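Local coordinates for protein flavin-containing monooxygenase (Allium sativum, PDB 6WPU) that probably oxygenates the sulfur of S-allyl-L-cysteine to a sulfoxide, using flavin-adenine dinucleotide as cofactor, at residues 178-189 against 292-302. Sequence-based numbering, arbitrary orientation. Where two conformers were deposited one is given.
Sequences VCNGHYTEPRFA and HCTGYVYNFPF. With FAD (flavin-adenine dinucleotide), chain B.
Y296 spreads its ring under the Y183 backbone, whose carbonyl carbon sits over one face, and its CD2 meets Y183 CD1 at 3.5 Å in the plane of the Y183 ring. A tyrosine suits this place, giving a face to backbone and a hydroxyl hydrogen-bonded to S84. With CG anti to its carbonyl carbon (chi1 -62°), the Y296 ring is carried to Y183, while V297 packs CG2 on E185 CG and CG1 on R187 CB. Replacing Y296 by alanine is likely to open a gap beneath Y183, whose CB lies 3.6 Å from FAD C8M, and leave S84 without that hydroxyl. Outward, V297 N donates to E185 O (2.8 Å) and R187 N to G295 O (2.9 Å), where the backbone angles call for glycine. T294 brings a hydroxyl donor to R187 O; H292, its NE2 bonded to Q201, accepts A189 N on ND1, in its ring plane. Near the FAD adenine, the N180 amide gives N299 O a bent hydrogen bond (N-H...O 132°). The weakly bonded antiparallel pair 185-186/296-297 joins segments leaving strand 175-178 of the FAD-binding parallel sheet and strand 289-292 of the mixed sheet, probably the NADPH-binding domain, as in related monooxygenases.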
# COMPACT_ATOMS: atom_id res chain seq x y z
N VAL A 178 -12.21 -1.01 -8.14
CA VAL A 178 -11.81 -1.71 -6.91
C VAL A 178 -10.67 -0.93 -6.26
O VAL A 178 -9.59 -0.78 -6.84
CB VAL A 178 -11.39 -3.15 -7.20
CG1 VAL A 178 -10.90 -3.85 -5.92
CG2 VAL A 178 -12.56 -3.93 -7.81
N CYS A 179 -10.92 -0.42 -5.05
CA CYS A 179 -9.96 0.41 -4.31
C CYS A 179 -9.76 -0.12 -2.89
O CYS A 179 -9.73 0.65 -1.92
CB CYS A 179 -10.44 1.86 -4.25
SG CYS A 179 -10.72 2.64 -5.86
N ASN A 180 -9.63 -1.43 -2.74
CA ASN A 180 -9.75 -2.03 -1.42
C ASN A 180 -8.41 -2.17 -0.69
O ASN A 180 -8.39 -2.69 0.43
CB ASN A 180 -10.43 -3.41 -1.51
CG ASN A 180 -9.56 -4.46 -2.19
OD1 ASN A 180 -8.97 -4.20 -3.24
ND2 ASN A 180 -9.45 -5.63 -1.57
N GLY A 181 -7.32 -1.70 -1.28
CA GLY A 181 -6.00 -1.79 -0.66
C GLY A 181 -5.40 -3.19 -0.74
O GLY A 181 -6.08 -4.16 -1.09
N HIS A 182 -4.10 -3.30 -0.45
CA HIS A 182 -3.41 -4.58 -0.45
C HIS A 182 -2.40 -4.68 0.69
O HIS A 182 -1.35 -5.33 0.54
CB HIS A 182 -2.70 -4.84 -1.80
CG HIS A 182 -1.71 -3.78 -2.19
ND1 HIS A 182 -2.00 -2.78 -3.10
CD2 HIS A 182 -0.42 -3.58 -1.82
CE1 HIS A 182 -0.94 -2.01 -3.27
NE2 HIS A 182 0.03 -2.47 -2.49
N TYR A 183 -2.70 -4.09 1.84
CA TYR A 183 -1.80 -4.16 2.98
C TYR A 183 -2.52 -4.68 4.22
O TYR A 183 -2.34 -4.17 5.34
CB TYR A 183 -1.14 -2.80 3.22
CG TYR A 183 -0.07 -2.49 2.18
CD1 TYR A 183 1.05 -3.35 2.02
CD2 TYR A 183 -0.17 -1.37 1.36
CE1 TYR A 183 2.04 -3.09 1.06
CE2 TYR A 183 0.82 -1.09 0.40
CZ TYR A 183 1.92 -1.95 0.26
OH TYR A 183 2.89 -1.67 -0.70
N THR A 184 -3.31 -5.73 4.06
CA THR A 184 -4.08 -6.29 5.16
C THR A 184 -3.94 -7.81 5.27
O THR A 184 -3.86 -8.32 6.39
CB THR A 184 -5.57 -5.91 4.99
OG1 THR A 184 -5.68 -4.49 5.09
CG2 THR A 184 -6.43 -6.54 6.07
N GLU A 185 -3.93 -8.53 4.16
CA GLU A 185 -3.77 -9.98 4.19
C GLU A 185 -2.29 -10.32 4.15
O GLU A 185 -1.62 -10.02 3.14
CB GLU A 185 -4.51 -10.62 3.03
CG GLU A 185 -4.51 -12.14 3.03
CD GLU A 185 -5.40 -12.75 4.12
OE1 GLU A 185 -6.14 -12.01 4.79
OE2 GLU A 185 -5.36 -13.98 4.31
N PRO A 186 -1.73 -10.96 5.18
CA PRO A 186 -0.27 -11.13 5.28
C PRO A 186 0.28 -12.23 4.39
O PRO A 186 -0.39 -13.21 4.07
CB PRO A 186 -0.07 -11.51 6.75
CG PRO A 186 -1.29 -12.28 7.07
CD PRO A 186 -2.42 -11.49 6.37
N ARG A 187 1.55 -12.06 4.02
CA ARG A 187 2.35 -13.17 3.54
C ARG A 187 3.51 -13.38 4.52
O ARG A 187 3.86 -12.50 5.30
CB ARG A 187 2.85 -12.95 2.11
CG ARG A 187 4.06 -12.09 1.97
CD ARG A 187 4.40 -11.83 0.50
NE ARG A 187 4.55 -13.04 -0.32
CZ ARG A 187 5.72 -13.63 -0.61
NH1 ARG A 187 6.85 -13.13 -0.12
NH2 ARG A 187 5.75 -14.72 -1.38
N PHE A 188 4.12 -14.56 4.44
CA PHE A 188 4.98 -15.04 5.52
C PHE A 188 6.33 -15.52 5.01
O PHE A 188 6.50 -15.84 3.84
CB PHE A 188 4.31 -16.17 6.28
CG PHE A 188 3.04 -15.77 6.90
CD1 PHE A 188 3.03 -15.17 8.15
CD2 PHE A 188 1.84 -15.94 6.22
CE1 PHE A 188 1.85 -14.78 8.71
CE2 PHE A 188 0.65 -15.54 6.79
CZ PHE A 188 0.66 -14.95 8.03
N ALA A 189 7.28 -15.59 5.93
CA ALA A 189 8.58 -16.17 5.65
C ALA A 189 8.53 -17.67 5.89
O ALA A 189 7.69 -18.17 6.65
CB ALA A 189 9.65 -15.53 6.54
N HIS A 292 7.31 -11.77 11.63
CA HIS A 292 7.42 -11.71 10.17
C HIS A 292 7.08 -10.29 9.71
O HIS A 292 5.94 -9.86 9.84
CB HIS A 292 6.49 -12.69 9.47
CG HIS A 292 6.63 -14.11 9.90
ND1 HIS A 292 6.87 -15.14 9.01
CD2 HIS A 292 6.51 -14.70 11.12
CE1 HIS A 292 6.93 -16.28 9.67
NE2 HIS A 292 6.71 -16.04 10.95
N CYS A 293 8.07 -9.56 9.19
CA CYS A 293 7.77 -8.30 8.49
C CYS A 293 7.92 -8.52 6.99
O CYS A 293 8.67 -7.85 6.30
CB CYS A 293 8.68 -7.17 9.00
SG CYS A 293 8.05 -5.44 8.67
N THR A 294 7.17 -9.50 6.51
CA THR A 294 7.31 -10.03 5.16
C THR A 294 6.21 -9.54 4.21
O THR A 294 6.09 -10.07 3.10
CB THR A 294 7.32 -11.56 5.23
OG1 THR A 294 6.39 -11.98 6.24
CG2 THR A 294 8.72 -12.07 5.60
N GLY A 295 5.41 -8.57 4.61
CA GLY A 295 4.48 -7.93 3.69
C GLY A 295 3.15 -8.66 3.56
O GLY A 295 2.71 -9.42 4.43
N TYR A 296 2.50 -8.41 2.42
CA TYR A 296 1.10 -8.72 2.25
C TYR A 296 0.85 -9.32 0.88
O TYR A 296 1.73 -9.36 0.01
CB TYR A 296 0.24 -7.47 2.46
CG TYR A 296 0.41 -6.93 3.86
CD1 TYR A 296 -0.44 -7.34 4.88
CD2 TYR A 296 1.44 -6.04 4.16
CE1 TYR A 296 -0.28 -6.88 6.18
CE2 TYR A 296 1.61 -5.57 5.46
CZ TYR A 296 0.75 -6.00 6.46
OH TYR A 296 0.93 -5.55 7.75
N VAL A 297 -0.38 -9.81 0.69
CA VAL A 297 -0.83 -10.33 -0.59
C VAL A 297 -2.10 -9.57 -0.99
O VAL A 297 -2.78 -8.96 -0.16
CB VAL A 297 -1.08 -11.85 -0.57
CG1 VAL A 297 0.19 -12.60 -0.16
CG2 VAL A 297 -2.22 -12.18 0.36
N TYR A 298 -2.37 -9.59 -2.29
CA TYR A 298 -3.64 -9.08 -2.81
C TYR A 298 -4.75 -10.02 -2.38
O TYR A 298 -4.56 -11.23 -2.28
CB TYR A 298 -3.58 -8.99 -4.33
CG TYR A 298 -2.52 -8.03 -4.81
CD1 TYR A 298 -1.27 -8.48 -5.21
CD2 TYR A 298 -2.77 -6.65 -4.84
CE1 TYR A 298 -0.29 -7.60 -5.64
CE2 TYR A 298 -1.80 -5.76 -5.27
CZ TYR A 298 -0.55 -6.25 -5.66
OH TYR A 298 0.45 -5.39 -6.10
N ASN A 299 -5.93 -9.46 -2.14
CA ASN A 299 -7.04 -10.27 -1.63
C ASN A 299 -8.34 -9.57 -1.99
O ASN A 299 -8.62 -8.50 -1.45
CB ASN A 299 -6.89 -10.45 -0.12
CG ASN A 299 -7.90 -11.40 0.46
OD1 ASN A 299 -8.18 -12.45 -0.11
ND2 ASN A 299 -8.47 -11.04 1.60
N PHE A 300 -9.13 -10.17 -2.90
CA PHE A 300 -10.46 -9.66 -3.29
C PHE A 300 -11.51 -10.75 -3.15
O PHE A 300 -12.04 -11.23 -4.16
CB PHE A 300 -10.52 -9.16 -4.73
CG PHE A 300 -9.28 -8.56 -5.23
CD1 PHE A 300 -8.42 -9.29 -6.03
CD2 PHE A 300 -8.99 -7.24 -4.97
CE1 PHE A 300 -7.27 -8.73 -6.52
CE2 PHE A 300 -7.83 -6.66 -5.46
CZ PHE A 300 -6.97 -7.42 -6.23
N PRO A 301 -11.86 -11.15 -1.93
CA PRO A 301 -12.82 -12.26 -1.79
C PRO A 301 -14.18 -11.98 -2.43
O PRO A 301 -14.87 -12.90 -2.89
CB PRO A 301 -12.91 -12.44 -0.27
CG PRO A 301 -12.44 -11.12 0.32
CD PRO A 301 -11.43 -10.58 -0.64
N PHE A 302 -14.58 -10.72 -2.53
CA PHE A 302 -15.90 -10.38 -3.04
C PHE A 302 -15.99 -10.48 -4.55
O PHE A 302 -17.10 -10.42 -5.10
CB PHE A 302 -16.24 -8.96 -2.59
CG PHE A 302 -15.13 -7.97 -2.84
CD1 PHE A 302 -14.99 -7.39 -4.09
CD2 PHE A 302 -14.21 -7.66 -1.85
CE1 PHE A 302 -13.97 -6.47 -4.35
CE2 PHE A 302 -13.19 -6.75 -2.10
CZ PHE A 302 -13.07 -6.15 -3.35
PA FAD B . -6.20 1.34 2.07
O1A FAD B . -5.59 2.48 2.89
O2A FAD B . -6.06 -0.03 2.50
O5B FAD B . -7.70 1.46 1.94
C5B FAD B . -8.61 0.49 1.44
C4B FAD B . -10.04 0.75 1.98
O4B FAD B . -11.01 -0.10 1.43
C3B FAD B . -10.13 0.62 3.47
O3B FAD B . -10.72 1.75 4.03
C2B FAD B . -10.99 -0.57 3.70
O2B FAD B . -11.74 -0.50 4.85
C1B FAD B . -11.85 -0.54 2.47
N9A FAD B . -12.38 -1.83 2.09
C8A FAD B . -11.64 -3.00 1.97
N7A FAD B . -12.45 -4.01 1.60
C5A FAD B . -13.76 -3.53 1.49
C6A FAD B . -14.99 -4.11 1.15
N6A FAD B . -15.09 -5.51 0.83
N1A FAD B . -16.09 -3.34 1.11
C2A FAD B . -16.05 -2.02 1.42
N3A FAD B . -14.89 -1.42 1.75
C4A FAD B . -13.74 -2.14 1.79
N1 FAD B . 2.41 5.68 1.54
C2 FAD B . 2.91 7.03 1.61
O2 FAD B . 2.57 7.93 0.66
N3 FAD B . 3.81 7.39 2.59
C4 FAD B . 4.18 6.49 3.56
O4 FAD B . 5.06 6.83 4.54
C4X FAD B . 3.52 5.18 3.67
N5 FAD B . 3.73 4.37 4.78
C5X FAD B . 3.06 3.16 4.87
C6 FAD B . 3.28 2.34 5.99
C7 FAD B . 2.60 1.13 6.09
C7M FAD B . 2.85 0.26 7.29
C8 FAD B . 1.72 0.73 5.09
C8M FAD B . 0.98 -0.57 5.17
C9 FAD B . 1.50 1.54 3.97
C9A FAD B . 2.17 2.75 3.86
N10 FAD B . 1.93 3.59 2.72
C10 FAD B . 2.60 4.82 2.62
C1' FAD B . 1.03 3.15 1.65
C2' FAD B . -0.47 3.25 1.84
O2' FAD B . -1.02 2.02 1.58
C3' FAD B . -0.94 4.22 0.78
O3' FAD B . -0.49 5.43 1.25
C4' FAD B . -2.45 4.30 0.59
O4' FAD B . -3.02 4.44 1.84
C5' FAD B . -3.11 3.16 -0.19
O5' FAD B . -4.46 3.32 0.13
P FAD B . -5.72 2.49 -0.37
O1P FAD B . -7.00 3.39 -0.49
O2P FAD B . -5.21 1.73 -1.66
O3P FAD B . -5.72 1.20 0.65
O HOH W 1 -6.10 -6.50 -2.55
O HOH W 2 -4.08 -7.36 1.65